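Local structure of cysteine synthase (Fusobacterium nucleatum subsp. nucleatum strain ATCC 25586, 5XEM) at residues Ser44-Ile49 / Gly75-Gly80; Thr159-Ile164 / Lys190-Lys195; Pro219-Gly224 / Cys247-Ala252. The protein probably makes L-cysteine and acetate from O-acetyl-L-serine and hydrogen sulfide with the help of pyridoxal 5'-phosphate, and can also release hydrogen sulfide. All blocks are in the same frame, centred on the assembly; numbering follows the deposited sequence.

Interaction 1 (Ser44-Ile49 / Gly75-Gly80); sequences STKDRI and GNTGIG. With 85F ((2R)-2-azanyl-3-[(2R)-2-azanyl-3-oxidanyl-3-oxidanylidene-propyl]sulfanyl-propanoic acid), chain C; PLP (pyridoxal-5'-phosphate), chain D.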
# COMPACT_ATOMS: atom_id res chain seq x y z
N SER A 44 2.53 7.09 1.79
CA SER A 44 2.09 8.42 2.24
C SER A 44 2.44 9.51 1.25
O SER A 44 3.30 9.32 0.34
CB SER A 44 2.70 8.78 3.61
OG SER A 44 3.96 9.44 3.45
N THR A 45 1.82 10.67 1.46
CA THR A 45 2.08 11.85 0.68
C THR A 45 3.52 12.31 0.80
O THR A 45 4.00 13.06 -0.06
CB THR A 45 1.12 13.02 1.08
OG1 THR A 45 0.93 13.90 -0.02
CG2 THR A 45 1.64 13.81 2.30
N LYS A 46 4.22 11.87 1.85
CA LYS A 46 5.58 12.34 2.13
C LYS A 46 6.59 11.87 1.11
O LYS A 46 7.63 12.52 0.92
CB LYS A 46 6.02 12.01 3.56
CG LYS A 46 5.15 12.63 4.64
CD LYS A 46 5.03 14.15 4.49
CE LYS A 46 4.81 14.84 5.83
NZ LYS A 46 5.19 16.28 5.88
N ASP A 47 6.24 10.82 0.35
CA ASP A 47 7.06 10.43 -0.78
C ASP A 47 7.30 11.67 -1.69
O ASP A 47 8.40 11.84 -2.26
CB ASP A 47 6.32 9.40 -1.65
CG ASP A 47 6.30 8.00 -1.09
OD1 ASP A 47 6.70 7.80 0.08
OD2 ASP A 47 5.87 7.08 -1.85
N ARG A 48 6.26 12.49 -1.88
CA ARG A 48 6.38 13.67 -2.77
C ARG A 48 7.43 14.66 -2.27
O ARG A 48 8.24 15.18 -3.08
CB ARG A 48 5.06 14.43 -2.92
CG ARG A 48 3.94 13.67 -3.57
CD ARG A 48 2.66 14.46 -3.47
NE ARG A 48 1.48 13.74 -3.95
CZ ARG A 48 0.98 13.77 -5.18
NH1 ARG A 48 1.60 14.43 -6.17
NH2 ARG A 48 -0.11 13.09 -5.45
N ILE A 49 7.43 14.92 -0.96
CA ILE A 49 8.39 15.88 -0.38
C ILE A 49 9.78 15.28 -0.22
O ILE A 49 10.78 16.00 -0.40
CB ILE A 49 7.87 16.58 0.93
CG1 ILE A 49 7.99 15.73 2.21
CG2 ILE A 49 6.47 17.13 0.70
CD1 ILE A 49 7.86 16.58 3.49
N GLY A 75 7.47 9.57 11.22
CA GLY A 75 7.47 8.28 10.55
C GLY A 75 7.42 8.38 9.03
O GLY A 75 8.30 7.86 8.35
N ASN A 76 6.37 9.02 8.51
CA ASN A 76 6.13 8.97 7.08
C ASN A 76 7.23 9.67 6.25
O ASN A 76 7.63 9.17 5.21
CB ASN A 76 4.77 9.54 6.74
CG ASN A 76 3.67 8.54 6.96
OD1 ASN A 76 3.89 7.33 6.76
ND2 ASN A 76 2.54 8.99 7.45
N THR A 77 7.69 10.84 6.70
CA THR A 77 8.80 11.48 5.96
C THR A 77 10.05 10.59 5.95
O THR A 77 10.73 10.47 4.93
CB THR A 77 9.07 12.89 6.49
OG1 THR A 77 7.87 13.66 6.28
CG2 THR A 77 10.24 13.54 5.71
N GLY A 78 10.30 9.92 7.07
CA GLY A 78 11.36 8.93 7.16
C GLY A 78 11.20 7.76 6.23
O GLY A 78 12.16 7.36 5.55
N ILE A 79 9.99 7.23 6.14
CA ILE A 79 9.72 6.13 5.20
C ILE A 79 9.92 6.55 3.75
O ILE A 79 10.56 5.86 3.00
CB ILE A 79 8.31 5.56 5.41
CG1 ILE A 79 8.21 4.94 6.81
CG2 ILE A 79 7.95 4.59 4.27
CD1 ILE A 79 6.76 4.72 7.23
N GLY A 80 9.37 7.69 3.36
CA GLY A 80 9.58 8.22 2.02
C GLY A 80 11.05 8.47 1.68
O GLY A 80 11.51 8.11 0.61
N 85F C . 3.98 13.77 9.27
CA 85F C . 5.35 14.28 9.43
CB 85F C . 5.52 14.97 10.81
SG 85F C . 4.66 16.52 10.95
CD 85F C . 5.09 17.19 12.57
CE 85F C . 4.67 16.31 13.78
NZ2 85F C . 3.26 15.90 13.69
CZ1 85F C . 4.86 17.15 15.06
OH1 85F C . 4.38 16.65 16.13
OH2 85F C . 5.44 18.27 15.02
C 85F C . 6.37 13.17 9.29
OXT 85F C . 6.03 12.17 8.64
O 85F C . 7.50 13.35 9.80
N1 PLP D . -0.87 12.74 8.45
C2 PLP D . 0.19 11.92 8.56
C2A PLP D . -0.02 10.41 8.64
C3 PLP D . 1.50 12.43 8.56
O3 PLP D . 2.56 11.58 8.65
C4 PLP D . 1.71 13.80 8.48
C4A PLP D . 3.11 14.40 8.49
C5 PLP D . 0.58 14.63 8.37
C6 PLP D . -0.69 14.06 8.35
C5A PLP D . 0.68 16.13 8.25
O4P PLP D . 1.21 16.50 6.93
P PLP D . 2.07 17.86 6.68
O1P PLP D . 2.22 18.06 5.27
O2P PLP D . 3.30 17.63 7.41
O3P PLP D . 1.29 18.91 7.39
O HOH W 1 5.99 7.79 2.78
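The aliphatic part of K46 lies over the hydroxyl end of T77, with CG, CD and CE all near OG1, CE at 3.3 Å. This is the active site of a fold type II pyridoxal-phosphate enzyme, where the starts of helices 46-60 and 76-88 face the cofactor. The hydroxyl of T77 is hydrogen-bonded to Q146, as is the amine of K46. Bent about its CB-CG bond (chi2 -55°), the lysine chain turns toward the cofactor, and NZ donates to PLP O2P at 2.8 Å. Its predicted role is to carry the cofactor as an aldimine; here the lanthionine nitrogen has taken the C4A carbon, yet K46 CE stays 3.2 Å from PLP C4A. Before the helix, S44 OG accepts from K46 N in a capping bond and rests 3.4 Å from N76 CB. A water lies between S44 OG, D47 OD1 and N76 O, while D47 OD1 packs 3.5 Å from G80 CA and OD2 accepts from G42 N. The first turn of helix 76-88, just after N-cap G75, receives one lanthionine carboxylate: T77 N donates to 85F OXT at 2.9 Å. N76 ND2 donates to the phenolic oxygen PLP O3 at 2.9 Å.

Interaction 2 (Thr159-Ile164 / Lys190-Lys195); sequences TTAEEI and KKLKEK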
# COMPACT_ATOMS: atom_id res chain seq x y z
N THR A 159 2.40 19.42 -7.81
CA THR A 159 1.89 18.12 -8.24
C THR A 159 0.55 17.87 -7.62
O THR A 159 -0.44 17.85 -8.34
CB THR A 159 2.91 17.00 -7.97
OG1 THR A 159 3.17 16.90 -6.57
CG2 THR A 159 4.23 17.35 -8.73
N THR A 160 0.48 17.78 -6.28
CA THR A 160 -0.78 17.44 -5.59
C THR A 160 -1.97 18.30 -6.03
O THR A 160 -3.06 17.79 -6.41
CB THR A 160 -0.59 17.57 -4.06
OG1 THR A 160 0.59 16.87 -3.66
CG2 THR A 160 -1.78 16.95 -3.30
N ALA A 161 -1.78 19.61 -5.96
CA ALA A 161 -2.82 20.57 -6.36
C ALA A 161 -3.23 20.46 -7.83
O ALA A 161 -4.42 20.54 -8.15
CB ALA A 161 -2.40 22.00 -6.06
N GLU A 162 -2.25 20.27 -8.70
CA GLU A 162 -2.52 20.12 -10.14
C GLU A 162 -3.33 18.88 -10.44
O GLU A 162 -4.20 18.91 -11.32
CB GLU A 162 -1.24 20.16 -10.97
CG GLU A 162 -0.52 21.51 -10.96
CD GLU A 162 -1.25 22.64 -11.70
OE1 GLU A 162 -2.29 22.40 -12.35
OE2 GLU A 162 -0.79 23.80 -11.60
N GLU A 163 -3.07 17.79 -9.72
CA GLU A 163 -3.80 16.57 -9.91
C GLU A 163 -5.24 16.71 -9.47
O GLU A 163 -6.13 16.18 -10.11
CB GLU A 163 -3.11 15.41 -9.16
CG GLU A 163 -1.70 15.14 -9.65
CD GLU A 163 -0.94 14.22 -8.71
OE1 GLU A 163 -1.60 13.59 -7.86
OE2 GLU A 163 0.30 14.12 -8.82
N ILE A 164 -5.47 17.44 -8.38
CA ILE A 164 -6.81 17.72 -7.89
C ILE A 164 -7.58 18.56 -8.94
O ILE A 164 -8.71 18.23 -9.29
CB ILE A 164 -6.76 18.48 -6.55
CG1 ILE A 164 -6.27 17.53 -5.44
CG2 ILE A 164 -8.12 19.06 -6.19
CD1 ILE A 164 -5.91 18.30 -4.15
N LYS A 190 -2.24 27.01 -1.70
CA LYS A 190 -1.69 28.15 -2.44
C LYS A 190 -1.98 28.02 -3.92
O LYS A 190 -2.49 28.96 -4.56
CB LYS A 190 -0.20 28.32 -2.20
CG LYS A 190 0.43 29.55 -2.87
CD LYS A 190 1.88 29.71 -2.42
CE LYS A 190 2.57 30.89 -3.11
NZ LYS A 190 4.05 30.88 -2.95
N LYS A 191 -1.73 26.84 -4.48
CA LYS A 191 -1.97 26.62 -5.89
C LYS A 191 -3.45 26.70 -6.22
O LYS A 191 -3.85 27.35 -7.20
CB LYS A 191 -1.37 25.30 -6.39
CG LYS A 191 -1.77 24.91 -7.82
CD LYS A 191 -1.38 25.91 -8.89
CE LYS A 191 0.12 26.03 -9.09
NZ LYS A 191 0.79 24.80 -9.58
N LEU A 192 -4.26 26.04 -5.41
CA LEU A 192 -5.69 26.00 -5.66
C LEU A 192 -6.31 27.41 -5.64
O LEU A 192 -7.15 27.73 -6.49
CB LEU A 192 -6.39 25.11 -4.64
CG LEU A 192 -6.11 23.59 -4.70
CD1 LEU A 192 -6.88 22.86 -3.60
CD2 LEU A 192 -6.39 23.03 -6.08
N LYS A 193 -5.89 28.24 -4.69
CA LYS A 193 -6.41 29.60 -4.55
C LYS A 193 -5.89 30.52 -5.66
O LYS A 193 -6.57 31.49 -6.02
CB LYS A 193 -6.08 30.17 -3.17
CG LYS A 193 -7.11 29.76 -2.15
CD LYS A 193 -6.90 30.36 -0.76
CE LYS A 193 -8.17 30.18 0.05
NZ LYS A 193 -8.12 30.49 1.50
N GLU A 194 -4.73 30.21 -6.23
CA GLU A 194 -4.26 30.94 -7.42
C GLU A 194 -5.15 30.68 -8.63
O GLU A 194 -5.45 31.61 -9.38
CB GLU A 194 -2.82 30.63 -7.74
CG GLU A 194 -1.86 31.35 -6.82
CD GLU A 194 -0.43 30.88 -6.96
OE1 GLU A 194 -0.13 30.02 -7.81
OE2 GLU A 194 0.41 31.41 -6.22
N LYS A 195 -5.58 29.43 -8.81
CA LYS A 195 -6.39 29.04 -9.98
C LYS A 195 -7.89 29.21 -9.75
O LYS A 195 -8.63 29.41 -10.71
CB LYS A 195 -6.11 27.58 -10.36
CG LYS A 195 -4.67 27.26 -10.70
CD LYS A 195 -4.16 28.04 -11.90
CE LYS A 195 -3.05 27.30 -12.63
NZ LYS A 195 -2.57 28.07 -13.82
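Helices 151-167 and 183-195 follow one another in the alpha/beta domain of this pyridoxal-phosphate enzyme, with strand 174-178 between them in sequence, and they pack side by side where residues 159-164 meet 190-195. Their axes come within 9.1 Å and cross at -45°. A161 sits at the point of nearest backbone approach: its CB presses on K191 at both CB and CG, 3.5 Å from the latter, a tight fit for carbons. K191 leaves the backbone with CG opposite N (chi1 171°) and then curls at every later bond, which brings NZ across to the carboxylate of E162. There it forms a salt bridge with E162 OE2 at 2.8 Å, on the anti side of the carboxylate and 20° out of its plane. The same ammonium also donates to Y157 O, one turn earlier. K195 NZ, 5.1 Å from E162 OE2, probably adds a weaker attraction. On the buried flank, L192 CD2 lies 4.1 Å from A161 CB and 4.3 Å from I164 CG2. Beyond this pair, I164 also touches T188 and K35 of strand 31-36, L192 touches I199, and helix 183-195 forms the beta-alpha-beta crossover from strand 174-178 to strand 200-206.

Interaction 3 (Pro219-Gly224 / Cys247-Ala252); sequences PHKIQG and CEDDDA. With CA (calcium ion), chain J; PLP (pyridoxal-5'-phosphate), chain D; 85F ((2R)-2-azanyl-3-[(2R)-2-azanyl-3-oxidanyl-3-oxidanylidene-propyl]sulfanyl-propanoic acid), chain C.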
# COMPACT_ATOMS: atom_id res chain seq x y z
N PRO A 219 -1.23 16.43 24.55
CA PRO A 219 -1.09 15.10 23.99
C PRO A 219 -2.24 14.77 23.04
O PRO A 219 -3.38 15.19 23.26
CB PRO A 219 -1.13 14.22 25.24
CG PRO A 219 -2.08 14.94 26.15
CD PRO A 219 -1.88 16.41 25.87
N HIS A 220 -1.94 14.04 21.97
CA HIS A 220 -2.99 13.58 21.06
C HIS A 220 -2.53 12.30 20.41
O HIS A 220 -1.34 11.96 20.46
CB HIS A 220 -3.32 14.64 20.00
CG HIS A 220 -2.23 14.79 18.97
ND1 HIS A 220 -2.21 14.08 17.82
CD2 HIS A 220 -1.08 15.59 18.96
CE1 HIS A 220 -1.08 14.38 17.13
NE2 HIS A 220 -0.41 15.31 17.81
N LYS A 221 -3.48 11.58 19.84
CA LYS A 221 -3.23 10.25 19.24
C LYS A 221 -3.35 10.27 17.71
O LYS A 221 -3.35 9.19 17.07
CB LYS A 221 -4.23 9.24 19.82
CG LYS A 221 -4.15 9.10 21.33
CD LYS A 221 -5.15 8.10 21.89
CE LYS A 221 -5.09 8.07 23.41
NZ LYS A 221 -6.17 7.21 23.97
N ILE A 222 -3.46 11.45 17.11
CA ILE A 222 -3.66 11.54 15.65
C ILE A 222 -2.26 11.58 15.03
O ILE A 222 -1.74 12.65 14.68
CB ILE A 222 -4.53 12.73 15.21
CG1 ILE A 222 -5.84 12.77 16.04
CG2 ILE A 222 -4.78 12.68 13.71
CD1 ILE A 222 -6.71 13.99 15.77
N GLN A 223 -1.67 10.40 14.92
CA GLN A 223 -0.27 10.28 14.50
C GLN A 223 0.04 11.00 13.20
O GLN A 223 -0.68 10.83 12.22
CB GLN A 223 0.14 8.80 14.40
CG GLN A 223 0.02 8.04 15.70
CD GLN A 223 0.55 6.61 15.59
OE1 GLN A 223 1.59 6.35 14.96
NE2 GLN A 223 -0.15 5.66 16.24
N GLY A 224 1.13 11.78 13.19
CA GLY A 224 1.50 12.56 12.01
C GLY A 224 1.00 14.00 12.08
O GLY A 224 1.65 14.95 11.60
N CYS A 247 -10.23 17.98 15.25
CA CYS A 247 -10.82 16.68 15.49
C CYS A 247 -10.28 16.07 16.78
O CYS A 247 -9.09 16.09 17.04
CB CYS A 247 -10.55 15.74 14.33
SG CYS A 247 -11.46 14.18 14.41
N GLU A 248 -11.18 15.54 17.59
CA GLU A 248 -10.82 14.78 18.79
C GLU A 248 -10.26 13.40 18.43
O GLU A 248 -10.58 12.83 17.40
CB GLU A 248 -12.03 14.64 19.73
CG GLU A 248 -12.60 15.98 20.24
CD GLU A 248 -11.84 16.58 21.43
OE1 GLU A 248 -10.84 15.99 21.90
OE2 GLU A 248 -12.26 17.65 21.92
N ASP A 249 -9.42 12.87 19.30
CA ASP A 249 -8.80 11.56 19.08
C ASP A 249 -9.85 10.48 18.81
O ASP A 249 -9.72 9.74 17.85
CB ASP A 249 -8.00 11.16 20.30
CG ASP A 249 -6.76 12.01 20.54
OD1 ASP A 249 -6.31 12.76 19.61
OD2 ASP A 249 -6.21 11.91 21.66
N ASP A 250 -10.87 10.38 19.67
CA ASP A 250 -11.85 9.30 19.54
C ASP A 250 -12.60 9.37 18.22
O ASP A 250 -12.80 8.35 17.56
CB ASP A 250 -12.81 9.18 20.78
CG ASP A 250 -13.59 10.49 21.14
OD1 ASP A 250 -13.38 11.55 20.49
OD2 ASP A 250 -14.43 10.45 22.08
N ASP A 251 -13.00 10.56 17.81
CA ASP A 251 -13.71 10.76 16.55
C ASP A 251 -12.84 10.39 15.33
O ASP A 251 -13.35 9.83 14.34
CB ASP A 251 -14.19 12.20 16.42
CG ASP A 251 -15.23 12.58 17.45
OD1 ASP A 251 -15.94 11.67 17.95
OD2 ASP A 251 -15.35 13.79 17.76
N ALA A 252 -11.54 10.69 15.41
CA ALA A 252 -10.61 10.33 14.33
C ALA A 252 -10.54 8.80 14.14
O ALA A 252 -10.61 8.32 13.02
CB ALA A 252 -9.21 10.91 14.58
CA CA J . -15.08 12.93 21.85
N1 PLP D . -0.87 12.74 8.45
C2 PLP D . 0.19 11.92 8.56
C2A PLP D . -0.02 10.41 8.64
C3 PLP D . 1.50 12.43 8.56
O3 PLP D . 2.56 11.58 8.65
C4 PLP D . 1.71 13.80 8.48
C4A PLP D . 3.11 14.40 8.49
C5 PLP D . 0.58 14.63 8.37
C6 PLP D . -0.69 14.06 8.35
C5A PLP D . 0.68 16.13 8.25
O4P PLP D . 1.21 16.50 6.93
P PLP D . 2.07 17.86 6.68
O1P PLP D . 2.22 18.06 5.27
O2P PLP D . 3.30 17.63 7.41
O3P PLP D . 1.29 18.91 7.39
N 85F C . 3.98 13.77 9.27
CA 85F C . 5.35 14.28 9.43
CB 85F C . 5.52 14.97 10.81
SG 85F C . 4.66 16.52 10.95
CD 85F C . 5.09 17.19 12.57
CE 85F C . 4.67 16.31 13.78
NZ2 85F C . 3.26 15.90 13.69
CZ1 85F C . 4.86 17.15 15.06
OH1 85F C . 4.38 16.65 16.13
OH2 85F C . 5.44 18.27 15.02
C 85F C . 6.37 13.17 9.29
OXT 85F C . 6.03 12.17 8.64
O 85F C . 7.50 13.35 9.80
O HOH W 2 -17.01 11.53 20.45
O HOH W 3 -15.87 14.35 20.22
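K221 runs past the carboxylate of D249 at about a right angle: its CB is 3.8 Å from D249 OD2, CG comes closest at 3.5 Å, and CD is already drawing away. Extended beyond CG, the chain carries NZ to 5.2 Å from D249 OD2, where opposite charges would attract without touching. The hydrogen bond across the contact comes from the backbone: K221 N donates almost straight (176°) to D249 OD1 at 3.1 Å, arriving from above the carboxylate plane. In fold terms, a loop whose far end lines the cofactor pocket is fastened here to the first turn of helix 249-263, just after edge strand 245-247 and N-cap residue E248. I222, the centre of an inverse gamma turn, fills the inner side; its CG1 packs against A252 CB while CD1 reaches C247 O. Its own N donates to H220 ND1, 18° out of the imidazole plane. On the outer side of the helix, D250 grips a calcium ion with both carboxylate oxygens, and D251 accepts from two of the waters on that metal. At the other end of the loop, G224 O takes a hydrogen bond from 85F NZ2 at 2.8 Å and lies 3.3 Å from PLP C4.

In the fold
Interactions 1 and 3 show how a cofactor site is assembled from distant pieces of chain. Their centres are about 20 Å apart and their nearest atoms about 6 Å apart; they do not touch, yet both reach PLP and the lanthionine: 44-49/75-80 at the phosphate, the phenolic oxygen and one carboxylate; 219-224 at the pyridine ring, through packing of G224, and at the second amine. Interaction 2 is packing behind the site, the side chain of I164 about 12 Å from PLP, but it is joined directly to interaction 1. R48 NH2 forms a salt bridge with E163 OE1 at 2.9 Å, and R48 CD packs on T160. Interactions 2 and 3, with centres about 27 Å apart, have no direct contact.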